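Local coordinates for cell division control protein 4 (Saccharomyces cerevisiae, PDB 3V7D), which recognises phosphorylated targets such as the CDK inhibitor SIC1 for an SCF E3 ubiquitin ligase and is represented here by its F-box and WD40 repeats, at residues M121-Q129 against A449-L458; I136-V146 against Q157-L168. The protein carries 1 engineered substitution. All coordinates share one frame; numbering follows the deposited sequence.

Contact 1. Residues M121-Q129 against A449-L458; sequences MTSVITCLQ and AVEKDGQSFL
The carbonyl oxygen of Thr122 takes the hydroxyl of Ser456 at 2.8 Å from OG to O, the OG standing 17° from the carbonyl plane. Ser456 OG itself accepts from the backbone N of His120, so this hydroxyl is gripped twice. A water bound by Ser456 N adds a weak bond to the same Thr122 oxygen. Next along, Ser123 lies over the hairpin end: its CB sits 3.6 Å from Gly454 O, while Glu451 reaches up alongside. With CG anti to the backbone N (chi1 173°) and the chain extended, Glu451 brings OE1 to 3.5 Å from Ser123 OG and rests its CB 3.6 Å from Ser123 O. An alanine in place of Glu451 would keep that CB but probably open a gap beside Ser123 CB and OG, which would lose the neighbouring carboxylate. Deeper in, the contact turns apolar. Ile125 sets CG2 3.8 Å from Ala449 CB and swings CD1 over Ser456, and Leu128 CD1 touches both Ala449 CB and Leu458 CD1, 4.2 Å from the latter. The inner strand of one sheet thus packs on the hairpin 445-452/455-462 of the next, the blade-to-blade contact of a WD40 beta-propeller.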
loop_
_atom_site.group_PDB
_atom_site.type_symbol
_atom_site.label_atom_id
_atom_site.label_comp_id
_atom_site.label_asym_id
_atom_site.label_seq_id
_atom_site.Cartn_x
_atom_site.Cartn_y
_atom_site.Cartn_z
ATOM N N MET B 121 -16.659 8.286 -28.484
ATOM C CA MET B 121 -16.864 8.302 -29.929
ATOM C C MET B 121 -15.558 8.102 -30.695
ATOM O O MET B 121 -15.568 7.677 -31.849
ATOM C CB MET B 121 -17.557 9.594 -30.366
ATOM C CG MET B 121 -19.068 9.565 -30.171
ATOM S SD MET B 121 -19.864 11.141 -30.530
ATOM C CE MET B 121 -19.530 12.046 -29.022
ATOM N N THR B 122 -14.436 8.411 -30.052
ATOM C CA THR B 122 -13.129 8.122 -30.631
ATOM C C THR B 122 -12.564 6.858 -29.994
ATOM O O THR B 122 -12.951 6.491 -28.884
ATOM C CB THR B 122 -12.139 9.290 -30.445
ATOM O OG1 THR B 122 -12.011 9.597 -29.051
ATOM C CG2 THR B 122 -12.628 10.524 -31.186
ATOM N N SER B 123 -11.654 6.192 -30.696
ATOM C CA SER B 123 -11.129 4.912 -30.230
ATOM C C SER B 123 -10.025 5.082 -29.187
ATOM O O SER B 123 -9.676 4.134 -28.485
ATOM C CB SER B 123 -10.626 4.075 -31.406
ATOM O OG SER B 123 -9.549 4.715 -32.062
ATOM N N VAL B 124 -9.487 6.291 -29.080
ATOM C CA VAL B 124 -8.419 6.563 -28.126
ATOM C C VAL B 124 -8.940 7.291 -26.890
ATOM O O VAL B 124 -9.574 8.339 -26.995
ATOM C CB VAL B 124 -7.294 7.410 -28.759
ATOM C CG1 VAL B 124 -6.191 7.664 -27.745
ATOM C CG2 VAL B 124 -6.739 6.723 -29.997
ATOM N N ILE B 125 -8.670 6.725 -25.721
ATOM C CA ILE B 125 -9.007 7.366 -24.458
ATOM C C ILE B 125 -7.744 8.011 -23.902
ATOM O O ILE B 125 -6.696 7.371 -23.845
ATOM C CB ILE B 125 -9.550 6.343 -23.443
ATOM C CG1 ILE B 125 -10.721 5.565 -24.044
ATOM C CG2 ILE B 125 -9.949 7.024 -22.145
ATOM C CD1 ILE B 125 -11.803 6.441 -24.614
ATOM N N THR B 126 -7.839 9.272 -23.492
ATOM C CA THR B 126 -6.647 10.038 -23.133
ATOM C C THR B 126 -6.372 10.077 -21.637
ATOM O O THR B 126 -5.240 10.293 -21.216
ATOM C CB THR B 126 -6.741 11.487 -23.638
ATOM O OG1 THR B 126 -7.849 12.140 -23.004
ATOM C CG2 THR B 126 -6.929 11.508 -25.147
ATOM N N CYS B 127 -7.409 9.888 -20.833
ATOM C CA CYS B 127 -7.246 9.962 -19.389
ATOM C C CYS B 127 -8.356 9.231 -18.653
ATOM O O CYS B 127 -9.479 9.114 -19.146
ATOM C CB CYS B 127 -7.149 11.417 -18.921
ATOM S SG CYS B 127 -8.427 12.521 -19.582
ATOM N N LEU B 128 -8.018 8.730 -17.471
ATOM C CA LEU B 128 -8.947 7.966 -16.652
ATOM C C LEU B 128 -8.688 8.231 -15.179
ATOM O O LEU B 128 -7.542 8.249 -14.733
ATOM C CB LEU B 128 -8.814 6.467 -16.944
ATOM C CG LEU B 128 -9.791 5.500 -16.262
ATOM C CD1 LEU B 128 -10.071 4.306 -17.162
ATOM C CD2 LEU B 128 -9.267 5.019 -14.913
ATOM N N GLN B 129 -9.768 8.442 -14.435
ATOM C CA GLN B 129 -9.714 8.512 -12.984
ATOM C C GLN B 129 -10.592 7.406 -12.430
ATOM O O GLN B 129 -11.631 7.082 -13.007
ATOM C CB GLN B 129 -10.220 9.865 -12.484
ATOM C CG GLN B 129 -9.269 11.024 -12.713
ATOM C CD GLN B 129 -8.076 10.991 -11.775
ATOM O OE1 GLN B 129 -8.127 11.539 -10.671
ATOM N NE2 GLN B 129 -6.997 10.345 -12.208
ATOM N N ALA B 449 -9.510 1.252 -19.840
ATOM C CA ALA B 449 -9.997 1.871 -21.063
ATOM C C ALA B 449 -9.225 1.255 -22.220
ATOM O O ALA B 449 -7.997 1.353 -22.278
ATOM C CB ALA B 449 -9.776 3.365 -21.017
ATOM N N VAL B 450 -9.940 0.597 -23.125
ATOM C CA VAL B 450 -9.287 -0.143 -24.193
ATOM C C VAL B 450 -9.816 0.228 -25.566
ATOM O O VAL B 450 -10.828 0.924 -25.700
ATOM C CB VAL B 450 -9.471 -1.664 -24.024
ATOM C CG1 VAL B 450 -9.009 -2.111 -22.653
ATOM C CG2 VAL B 450 -10.928 -2.050 -24.258
ATOM N N GLU B 451 -9.110 -0.248 -26.585
ATOM C CA GLU B 451 -9.549 -0.126 -27.960
ATOM C C GLU B 451 -9.687 -1.523 -28.541
ATOM O O GLU B 451 -8.835 -2.389 -28.314
ATOM C CB GLU B 451 -8.545 0.678 -28.790
ATOM C CG GLU B 451 -8.876 0.703 -30.283
ATOM C CD GLU B 451 -7.790 1.343 -31.126
ATOM O OE1 GLU B 451 -7.272 2.409 -30.732
ATOM O OE2 GLU B 451 -7.452 0.778 -32.186
ATOM N N LYS B 452 -10.766 -1.745 -29.279
ATOM C CA LYS B 452 -10.963 -3.009 -29.971
ATOM C C LYS B 452 -11.696 -2.777 -31.283
ATOM O O LYS B 452 -12.820 -2.275 -31.295
ATOM C CB LYS B 452 -11.734 -3.993 -29.094
ATOM C CG LYS B 452 -12.163 -5.254 -29.817
ATOM C CD LYS B 452 -12.881 -6.210 -28.874
ATOM C CE LYS B 452 -13.773 -7.187 -29.637
ATOM N NZ LYS B 452 -13.021 -7.973 -30.656
ATOM N N ASP B 453 -11.037 -3.130 -32.382
ATOM C CA ASP B 453 -11.601 -2.988 -33.722
ATOM C C ASP B 453 -12.100 -1.578 -34.016
ATOM O O ASP B 453 -13.223 -1.396 -34.479
ATOM C CB ASP B 453 -12.720 -4.005 -33.947
ATOM C CG ASP B 453 -12.221 -5.435 -33.897
ATOM O OD1 ASP B 453 -11.040 -5.664 -34.237
ATOM O OD2 ASP B 453 -13.008 -6.328 -33.516
ATOM N N GLY B 454 -11.263 -0.585 -33.734
ATOM C CA GLY B 454 -11.567 0.791 -34.091
ATOM C C GLY B 454 -12.554 1.498 -33.182
ATOM O O GLY B 454 -13.078 2.551 -33.540
ATOM N N GLN B 455 -12.813 0.924 -32.009
ATOM C CA GLN B 455 -13.722 1.536 -31.042
ATOM C C GLN B 455 -13.155 1.481 -29.625
ATOM O O GLN B 455 -12.383 0.584 -29.290
ATOM C CB GLN B 455 -15.088 0.848 -31.075
ATOM C CG GLN B 455 -15.878 1.058 -32.357
ATOM C CD GLN B 455 -17.255 0.415 -32.294
ATOM O OE1 GLN B 455 -18.276 1.104 -32.273
ATOM N NE2 GLN B 455 -17.288 -0.913 -32.255
ATOM N N SER B 456 -13.540 2.440 -28.790
ATOM C CA SER B 456 -13.105 2.432 -27.400
ATOM C C SER B 456 -14.156 1.790 -26.506
ATOM O O SER B 456 -15.358 1.944 -26.724
ATOM C CB SER B 456 -12.781 3.846 -26.910
ATOM O OG SER B 456 -13.926 4.679 -26.920
ATOM N N PHE B 457 -13.691 1.056 -25.506
ATOM C CA PHE B 457 -14.574 0.429 -24.542
ATOM C C PHE B 457 -13.997 0.618 -23.150
ATOM O O PHE B 457 -12.794 0.826 -22.993
ATOM C CB PHE B 457 -14.727 -1.067 -24.844
ATOM C CG PHE B 457 -15.404 -1.356 -26.158
ATOM C CD1 PHE B 457 -16.785 -1.416 -26.245
ATOM C CD2 PHE B 457 -14.657 -1.567 -27.306
ATOM C CE1 PHE B 457 -17.414 -1.679 -27.460
ATOM C CE2 PHE B 457 -15.276 -1.836 -28.519
ATOM C CZ PHE B 457 -16.659 -1.893 -28.596
ATOM N N LEU B 458 -14.862 0.565 -22.143
ATOM C CA LEU B 458 -14.406 0.492 -20.765
ATOM C C LEU B 458 -14.585 -0.931 -20.272
ATOM O O LEU B 458 -15.683 -1.493 -20.340
ATOM C CB LEU B 458 -15.172 1.459 -19.857
ATOM C CG LEU B 458 -14.751 1.408 -18.381
ATOM C CD1 LEU B 458 -13.321 1.897 -18.206
ATOM C CD2 LEU B 458 -15.693 2.206 -17.501
HETATM O O HOH W 1 -15.183 4.449 -30.336
#

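Contact 2. Residues I136-V146 against Q157-L168; sequences ITGADDKMIRV and QLSGHDGGVWAL
Two successive WD repeats meet here: strand 144-148 pairs with the outer strand 153-158 of its own propeller blade, while it and strand 134-139 also pack on strand 165-170, the inner strand of the next. Ile144 and Leu158 form an antiparallel hydrogen-bonded pair, with Leu158 N 2.6 Å from Ile144 O and Ile144 N 3.0 Å from Leu158 O. Beside it, on the face carrying Arg145 and Gln157, Arg145 NH1 gives a hydrogen bond to Gln157 OE1 (2.9 Å), coming from well above the amide plane; the guanidinium and amide planes stand 83° apart. A water bridges the same OE1 to Asp141 OD2. Met143, bent at chi2 (-54°), runs across the amide of Gln157 and lays SD 3.5 Å from Ser159 CB. On the opposite face Ile144 points to the next blade, its CG1 against Val165 CG2 and its CD1 3.8 Å from Leu168 CD2. Leu168 CD1 settles on the backbone of Gly138, 3.6 Å from its N. Crossing between the blades, Val165 N bonds to Ala139 O, and Trp166 NE1 reaches Asp140 OD1 (2.8 Å) on its anti side, the ring and carboxylate planes 73° apart. Lys142 lies extended over the loop 161-163, its CG 3.4 Å from Gly163 O, and two waters beside Lys142 O accept from Gly160 N and His161 N. Asp141 OD1 takes Met143 N in an Asx turn and also pairs with His120, whose other ring nitrogen meets Thr137. Ile136, Ile144, Val165 and Leu168 thus make the apolar part of the interface between blades, with the backbone and indole-carboxylate bonds at its edge; Asp140 is likely to steady the indole beside the bound peptide.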
loop_
_atom_site.group_PDB
_atom_site.type_symbol
_atom_site.label_atom_id
_atom_site.label_comp_id
_atom_site.label_asym_id
_atom_site.label_seq_id
_atom_site.Cartn_x
_atom_site.Cartn_y
_atom_site.Cartn_z
ATOM N N ILE B 136 -14.065 7.558 -14.425
ATOM C CA ILE B 136 -14.219 8.763 -15.227
ATOM C C ILE B 136 -13.177 8.790 -16.335
ATOM O O ILE B 136 -11.984 8.629 -16.078
ATOM C CB ILE B 136 -14.094 10.024 -14.353
ATOM C CG1 ILE B 136 -15.014 9.918 -13.134
ATOM C CG2 ILE B 136 -14.418 11.271 -15.159
ATOM C CD1 ILE B 136 -14.725 10.930 -12.057
ATOM N N THR B 137 -13.631 8.984 -17.570
ATOM C CA THR B 137 -12.742 8.959 -18.724
ATOM C C THR B 137 -12.896 10.195 -19.598
ATOM O O THR B 137 -13.983 10.760 -19.713
ATOM C CB THR B 137 -12.998 7.724 -19.609
ATOM O OG1 THR B 137 -14.395 7.645 -19.913
ATOM C CG2 THR B 137 -12.558 6.444 -18.902
ATOM N N GLY B 138 -11.796 10.599 -20.222
ATOM C CA GLY B 138 -11.812 11.686 -21.183
ATOM C C GLY B 138 -11.227 11.237 -22.509
ATOM O O GLY B 138 -10.389 10.333 -22.555
ATOM N N ALA B 139 -11.675 11.855 -23.596
ATOM C CA ALA B 139 -11.122 11.548 -24.911
ATOM C C ALA B 139 -11.068 12.771 -25.821
ATOM O O ALA B 139 -11.451 13.877 -25.429
ATOM C CB ALA B 139 -11.906 10.426 -25.570
ATOM N N ASP B 140 -10.593 12.562 -27.043
ATOM C CA ASP B 140 -10.478 13.648 -27.999
ATOM C C ASP B 140 -11.820 13.943 -28.658
ATOM O O ASP B 140 -11.907 14.779 -29.558
ATOM C CB ASP B 140 -9.419 13.336 -29.055
ATOM C CG ASP B 140 -8.660 14.573 -29.491
ATOM O OD1 ASP B 140 -8.210 15.334 -28.608
ATOM O OD2 ASP B 140 -8.526 14.795 -30.714
ATOM N N ASP B 141 -12.866 13.259 -28.202
ATOM C CA ASP B 141 -14.222 13.517 -28.675
ATOM C C ASP B 141 -14.874 14.636 -27.867
ATOM O O ASP B 141 -16.087 14.828 -27.930
ATOM C CB ASP B 141 -15.076 12.240 -28.620
ATOM C CG ASP B 141 -15.358 11.774 -27.195
ATOM O OD1 ASP B 141 -14.632 12.180 -26.263
ATOM O OD2 ASP B 141 -16.310 10.989 -27.006
ATOM N N LYS B 142 -14.055 15.349 -27.095
ATOM C CA LYS B 142 -14.486 16.496 -26.290
ATOM C C LYS B 142 -15.394 16.117 -25.115
ATOM O O LYS B 142 -15.913 16.995 -24.421
ATOM C CB LYS B 142 -15.164 17.565 -27.163
ATOM C CG LYS B 142 -14.363 17.994 -28.388
ATOM C CD LYS B 142 -15.162 18.966 -29.264
ATOM C CE LYS B 142 -14.405 19.311 -30.535
ATOM N NZ LYS B 142 -15.162 20.252 -31.413
ATOM N N MET B 143 -15.564 14.819 -24.880
ATOM C CA MET B 143 -16.486 14.338 -23.854
ATOM C C MET B 143 -15.805 13.769 -22.611
ATOM O O MET B 143 -14.686 13.261 -22.665
ATOM C CB MET B 143 -17.417 13.272 -24.436
ATOM C CG MET B 143 -18.240 13.750 -25.616
ATOM S SD MET B 143 -19.157 15.245 -25.215
ATOM C CE MET B 143 -20.193 15.408 -26.670
ATOM N N ILE B 144 -16.511 13.854 -21.490
ATOM C CA ILE B 144 -16.110 13.190 -20.260
ATOM C C ILE B 144 -17.212 12.210 -19.884
ATOM O O ILE B 144 -18.378 12.590 -19.780
ATOM C CB ILE B 144 -15.929 14.193 -19.110
ATOM C CG1 ILE B 144 -14.811 15.184 -19.434
ATOM C CG2 ILE B 144 -15.629 13.464 -17.812
ATOM C CD1 ILE B 144 -14.572 16.214 -18.348
ATOM N N ARG B 145 -16.853 10.946 -19.693
ATOM C CA ARG B 145 -17.849 9.943 -19.341
ATOM C C ARG B 145 -17.649 9.444 -17.919
ATOM O O ARG B 145 -16.523 9.212 -17.483
ATOM C CB ARG B 145 -17.847 8.785 -20.343
ATOM C CG ARG B 145 -18.295 9.197 -21.745
ATOM C CD ARG B 145 -18.232 8.044 -22.738
ATOM N NE ARG B 145 -19.292 7.057 -22.533
ATOM C CZ ARG B 145 -20.518 7.161 -23.038
ATOM N NH1 ARG B 145 -20.849 8.213 -23.769
ATOM N NH2 ARG B 145 -21.420 6.216 -22.808
ATOM N N VAL B 146 -18.758 9.290 -17.204
ATOM C CA VAL B 146 -18.736 8.873 -15.813
ATOM C C VAL B 146 -19.447 7.535 -15.658
ATOM O O VAL B 146 -20.564 7.350 -16.154
ATOM C CB VAL B 146 -19.424 9.913 -14.907
ATOM C CG1 VAL B 146 -19.318 9.502 -13.447
ATOM C CG2 VAL B 146 -18.816 11.295 -15.123
ATOM N N GLN B 157 -22.764 11.469 -19.399
ATOM C CA GLN B 157 -21.692 12.082 -20.165
ATOM C C GLN B 157 -21.646 13.574 -19.873
ATOM O O GLN B 157 -22.668 14.258 -19.922
ATOM C CB GLN B 157 -21.902 11.836 -21.660
ATOM C CG GLN B 157 -20.888 12.520 -22.562
ATOM C CD GLN B 157 -20.815 11.875 -23.932
ATOM O OE1 GLN B 157 -20.028 10.957 -24.156
ATOM N NE2 GLN B 157 -21.642 12.347 -24.854
ATOM N N LEU B 158 -20.458 14.069 -19.546
ATOM C CA LEU B 158 -20.265 15.492 -19.298
ATOM C C LEU B 158 -19.721 16.183 -20.544
ATOM O O LEU B 158 -18.582 15.944 -20.949
ATOM C CB LEU B 158 -19.321 15.707 -18.112
ATOM C CG LEU B 158 -19.869 15.266 -16.753
ATOM C CD1 LEU B 158 -18.784 15.294 -15.691
ATOM C CD2 LEU B 158 -21.036 16.150 -16.347
ATOM N N SER B 159 -20.550 17.026 -21.159
ATOM C CA SER B 159 -20.159 17.768 -22.355
ATOM C C SER B 159 -20.033 19.253 -22.046
ATOM O O SER B 159 -20.663 19.757 -21.116
ATOM C CB SER B 159 -21.189 17.572 -23.468
ATOM O OG SER B 159 -22.430 18.140 -23.099
ATOM N N GLY B 160 -19.225 19.953 -22.834
ATOM C CA GLY B 160 -19.018 21.376 -22.633
ATOM C C GLY B 160 -17.700 21.859 -23.206
ATOM O O GLY B 160 -17.606 22.980 -23.704
ATOM N N HIS B 161 -16.676 21.015 -23.127
ATOM C CA HIS B 161 -15.389 21.334 -23.731
ATOM C C HIS B 161 -15.526 21.497 -25.242
ATOM O O HIS B 161 -16.228 20.727 -25.897
ATOM C CB HIS B 161 -14.352 20.255 -23.412
ATOM C CG HIS B 161 -13.621 20.473 -22.123
ATOM N ND1 HIS B 161 -12.880 21.605 -21.870
ATOM C CD2 HIS B 161 -13.505 19.694 -21.021
ATOM C CE1 HIS B 161 -12.346 21.521 -20.664
ATOM N NE2 HIS B 161 -12.710 20.370 -20.128
ATOM N N ASP B 162 -14.856 22.508 -25.785
ATOM C CA ASP B 162 -14.861 22.752 -27.223
ATOM C C ASP B 162 -13.670 22.079 -27.895
ATOM O O ASP B 162 -13.518 22.133 -29.114
ATOM C CB ASP B 162 -14.859 24.254 -27.506
ATOM C CG ASP B 162 -16.092 24.950 -26.961
ATOM O OD1 ASP B 162 -17.212 24.443 -27.186
ATOM O OD2 ASP B 162 -15.938 25.995 -26.295
ATOM N N GLY B 163 -12.823 21.448 -27.085
ATOM C CA GLY B 163 -11.687 20.695 -27.584
ATOM C C GLY B 163 -11.557 19.371 -26.852
ATOM O O GLY B 163 -12.298 19.102 -25.905
ATOM N N GLY B 164 -10.618 18.540 -27.291
ATOM C CA GLY B 164 -10.401 17.245 -26.671
ATOM C C GLY B 164 -9.977 17.362 -25.219
ATOM O O GLY B 164 -9.318 18.325 -24.832
ATOM N N VAL B 165 -10.369 16.382 -24.413
ATOM C CA VAL B 165 -10.020 16.356 -22.999
ATOM C C VAL B 165 -8.748 15.547 -22.812
ATOM O O VAL B 165 -8.688 14.384 -23.203
ATOM C CB VAL B 165 -11.141 15.707 -22.167
ATOM C CG1 VAL B 165 -10.792 15.736 -20.688
ATOM C CG2 VAL B 165 -12.475 16.402 -22.431
ATOM N N TRP B 166 -7.732 16.152 -22.209
ATOM C CA TRP B 166 -6.442 15.483 -22.081
ATOM C C TRP B 166 -5.930 15.378 -20.648
ATOM O O TRP B 166 -4.869 14.805 -20.403
ATOM C CB TRP B 166 -5.403 16.148 -22.988
ATOM C CG TRP B 166 -5.584 15.778 -24.420
ATOM C CD1 TRP B 166 -6.426 16.364 -25.318
ATOM C CD2 TRP B 166 -4.923 14.719 -25.122
ATOM N NE1 TRP B 166 -6.323 15.744 -26.539
ATOM C CE2 TRP B 166 -5.407 14.731 -26.445
ATOM C CE3 TRP B 166 -3.963 13.768 -24.760
ATOM C CZ2 TRP B 166 -4.965 13.824 -27.409
ATOM C CZ3 TRP B 166 -3.524 12.871 -25.718
ATOM C CH2 TRP B 166 -4.027 12.904 -27.027
ATOM N N ALA B 167 -6.688 15.919 -19.701
ATOM C CA ALA B 167 -6.320 15.813 -18.293
ATOM C C ALA B 167 -7.555 15.805 -17.399
ATOM O O ALA B 167 -8.485 16.589 -17.599
ATOM C CB ALA B 167 -5.378 16.942 -17.903
ATOM N N LEU B 168 -7.556 14.902 -16.423
ATOM C CA LEU B 168 -8.673 14.745 -15.495
ATOM C C LEU B 168 -8.162 14.541 -14.080
ATOM O O LEU B 168 -7.184 13.828 -13.869
ATOM C CB LEU B 168 -9.509 13.521 -15.867
ATOM C CG LEU B 168 -10.596 13.621 -16.928
ATOM C CD1 LEU B 168 -11.290 12.274 -17.045
ATOM C CD2 LEU B 168 -11.587 14.717 -16.576
HETATM O O HOH W 2 -18.553 9.800 -26.282
HETATM O O HOH W 3 -17.946 18.720 -24.933
HETATM O O HOH W 4 -16.591 18.207 -21.999
#

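Overall arrangement
Both contacts involve the blade that starts with strand 125-131, one on each flank. Contact 1 joins that strand to the C-terminal hairpin 445-452/455-462, and contact 2 carries the blade over to strand 165-170. They share the sheet, since strands 125-131 and 134-139 are neighbours in it, and their centres lie about 12 Å apart. Contact 2 is the larger and more buried, combining pairing within a blade with packing between blades; contact 1 is partly buried and has no strand pairing across it, leaning on one hydroxyl bond, a water and a few apolar groups. Each places one side chain, Val124 and Trp166 respectively, against the bound peptide.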